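Local coordinates for protein putative methylase HI0767 (Haemophilus influenzae, PDB 2IFT) that probably methylates guanine 966 of 16S ribosomal RNA at its N2 atom in the assembled 30S particle, using S-adenosyl-L-methionine as methyl donor, at residues I15-W20 and L72-K77. Numbering follows the deposited sequence.
Sequences IIAGLW and LSRQAK
Ser-73, in the last turn of helix 66-73, reaches into the loop 15-20 and bonds to it from both backbone and side chain. Its OG lies anti to its own backbone N (chi1 177°), which carries the hydroxyl to the loop main chain. There Ser-73 OG donates to Ala-17 O, modelled at a doubtfully short separation, and accepts a hydrogen bond from Trp-20 N at 3.1 Å, with an N-H...O angle of 155°. Leu-19 N binds Ser-73 O at 3.0 Å, from above the carbonyl plane. The two backbones come nearest at Gly-18, whose CA lies 4.4 Å from Arg-74 CA. The Trp-20 indole then turns one face to Ser-73 CA, which stands 4.2 Å from the six-membered-ring centroid in a CH-pi contact, while CZ3 meets Leu-72 CB at 3.5 Å. On the loop's other flank the extended Arg-74 lays its guanidinium flat against Ala-17, whose CB sits 3.3 Å above the plane, over its centre; Phe-45 adds a cation-pi contact. Glu-70, one turn earlier, accepts bonds from Ile-16 N and Ala-17 N. The loop linking strands 12-14 and 24-26 thus packs on a helix C-terminus closed by a Schellman motif, with Gln-75 as C-prime, in a Rossmann-like AdoMet-dependent methyltransferase fold.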
loop_
_atom_site.group_PDB
_atom_site.type_symbol
_atom_site.label_atom_id
_atom_site.label_comp_id
_atom_site.label_asym_id
_atom_site.label_seq_id
_atom_site.Cartn_x
_atom_site.Cartn_y
_atom_site.Cartn_z
ATOM N N ILE A 15 6.909 -14.108 3.087
ATOM C CA ILE A 15 6.520 -13.713 1.741
ATOM C C ILE A 15 5.889 -14.905 1.032
ATOM O O ILE A 15 6.493 -15.971 0.945
ATOM C CB ILE A 15 7.752 -13.230 0.964
ATOM C CG1 ILE A 15 8.339 -12.008 1.667
ATOM C CG2 ILE A 15 7.385 -12.921 -0.480
ATOM C CD1 ILE A 15 9.685 -11.586 1.139
ATOM N N ILE A 16 4.676 -14.714 0.525
ATOM C CA ILE A 16 3.938 -15.779 -0.150
ATOM C C ILE A 16 4.261 -16.001 -1.633
ATOM O O ILE A 16 4.216 -17.131 -2.117
ATOM C CB ILE A 16 2.402 -15.554 0.015
ATOM C CG1 ILE A 16 1.826 -16.579 0.998
ATOM C CG2 ILE A 16 1.690 -15.671 -1.329
ATOM C CD1 ILE A 16 2.461 -16.561 2.376
ATOM N N ALA A 17 4.582 -14.940 -2.359
ATOM C CA ALA A 17 4.874 -15.097 -3.776
ATOM C C ALA A 17 6.047 -14.260 -4.249
ATOM O O ALA A 17 6.592 -13.450 -3.503
ATOM C CB ALA A 17 3.641 -14.766 -4.590
ATOM N N GLY A 18 6.431 -14.467 -5.505
ATOM C CA GLY A 18 7.547 -13.735 -6.070
ATOM C C GLY A 18 8.870 -14.424 -5.798
ATOM O O GLY A 18 8.908 -15.567 -5.337
ATOM N N LEU A 19 9.955 -13.707 -6.071
ATOM C CA LEU A 19 11.307 -14.210 -5.892
ATOM C C LEU A 19 11.648 -14.602 -4.472
ATOM O O LEU A 19 12.426 -15.533 -4.254
ATOM C CB LEU A 19 12.320 -13.162 -6.335
ATOM C CG LEU A 19 12.058 -12.430 -7.645
ATOM C CD1 LEU A 19 13.327 -11.679 -8.035
ATOM C CD2 LEU A 19 11.651 -13.421 -8.735
ATOM N N TRP A 20 11.086 -13.883 -3.507
ATOM C CA TRP A 20 11.384 -14.157 -2.111
ATOM C C TRP A 20 10.321 -14.962 -1.398
ATOM O O TRP A 20 10.284 -14.998 -0.168
ATOM C CB TRP A 20 11.619 -12.845 -1.362
ATOM C CG TRP A 20 12.531 -11.906 -2.084
ATOM C CD1 TRP A 20 13.603 -12.238 -2.864
ATOM C CD2 TRP A 20 12.473 -10.478 -2.071
ATOM N NE1 TRP A 20 14.217 -11.103 -3.339
ATOM C CE2 TRP A 20 13.543 -10.006 -2.864
ATOM C CE3 TRP A 20 11.622 -9.547 -1.464
ATOM C CZ2 TRP A 20 13.786 -8.645 -3.068
ATOM C CZ3 TRP A 20 11.862 -8.192 -1.665
ATOM C CH2 TRP A 20 12.938 -7.756 -2.461
ATOM N N LEU A 72 7.421 -5.965 -3.661
ATOM C CA LEU A 72 8.820 -6.014 -4.052
ATOM C C LEU A 72 9.161 -7.406 -4.567
ATOM O O LEU A 72 9.743 -7.555 -5.637
ATOM C CB LEU A 72 9.718 -5.668 -2.870
ATOM C CG LEU A 72 9.814 -4.178 -2.543
ATOM C CD1 LEU A 72 10.553 -3.989 -1.228
ATOM C CD2 LEU A 72 10.522 -3.456 -3.690
ATOM N N SER A 73 8.782 -8.424 -3.808
ATOM C CA SER A 73 9.054 -9.794 -4.213
ATOM C C SER A 73 8.553 -10.041 -5.631
ATOM O O SER A 73 9.169 -10.778 -6.393
ATOM C CB SER A 73 8.377 -10.774 -3.260
ATOM O OG SER A 73 8.577 -12.111 -3.689
ATOM N N ARG A 74 7.440 -9.410 -5.987
ATOM C CA ARG A 74 6.870 -9.597 -7.316
ATOM C C ARG A 74 7.441 -8.650 -8.359
ATOM O O ARG A 74 6.879 -8.488 -9.432
ATOM C CB ARG A 74 5.350 -9.465 -7.250
ATOM C CG ARG A 74 4.756 -10.221 -6.074
ATOM C CD ARG A 74 3.292 -10.564 -6.276
ATOM N NE ARG A 74 2.734 -11.183 -5.075
ATOM C CZ ARG A 74 1.711 -12.035 -5.067
ATOM N NH1 ARG A 74 1.120 -12.387 -6.203
ATOM N NH2 ARG A 74 1.275 -12.531 -3.917
ATOM N N GLN A 75 8.564 -8.026 -8.035
ATOM C CA GLN A 75 9.235 -7.116 -8.953
ATOM C C GLN A 75 8.495 -5.848 -9.343
ATOM O O GLN A 75 8.458 -5.489 -10.521
ATOM C CB GLN A 75 9.645 -7.857 -10.226
ATOM C CG GLN A 75 10.976 -8.566 -10.102
ATOM C CD GLN A 75 10.990 -9.531 -8.947
ATOM O OE1 GLN A 75 10.283 -10.542 -8.964
ATOM N NE2 GLN A 75 11.781 -9.223 -7.920
ATOM N N ALA A 76 7.907 -5.167 -8.365
ATOM C CA ALA A 76 7.228 -3.911 -8.650
ATOM C C ALA A 76 8.375 -2.987 -9.022
ATOM O O ALA A 76 9.504 -3.209 -8.594
ATOM C CB ALA A 76 6.525 -3.398 -7.409
ATOM N N LYS A 77 8.119 -1.966 -9.824
ATOM C CA LYS A 77 9.199 -1.070 -10.181
ATOM C C LYS A 77 9.730 -0.403 -8.917
ATOM O O LYS A 77 10.938 -0.289 -8.720
ATOM C CB LYS A 77 8.733 0.001 -11.164
ATOM C CG LYS A 77 9.885 0.890 -11.607
ATOM C CD LYS A 77 9.463 1.950 -12.602
ATOM C CE LYS A 77 10.663 2.796 -13.002
ATOM N NZ LYS A 77 10.291 3.867 -13.961
#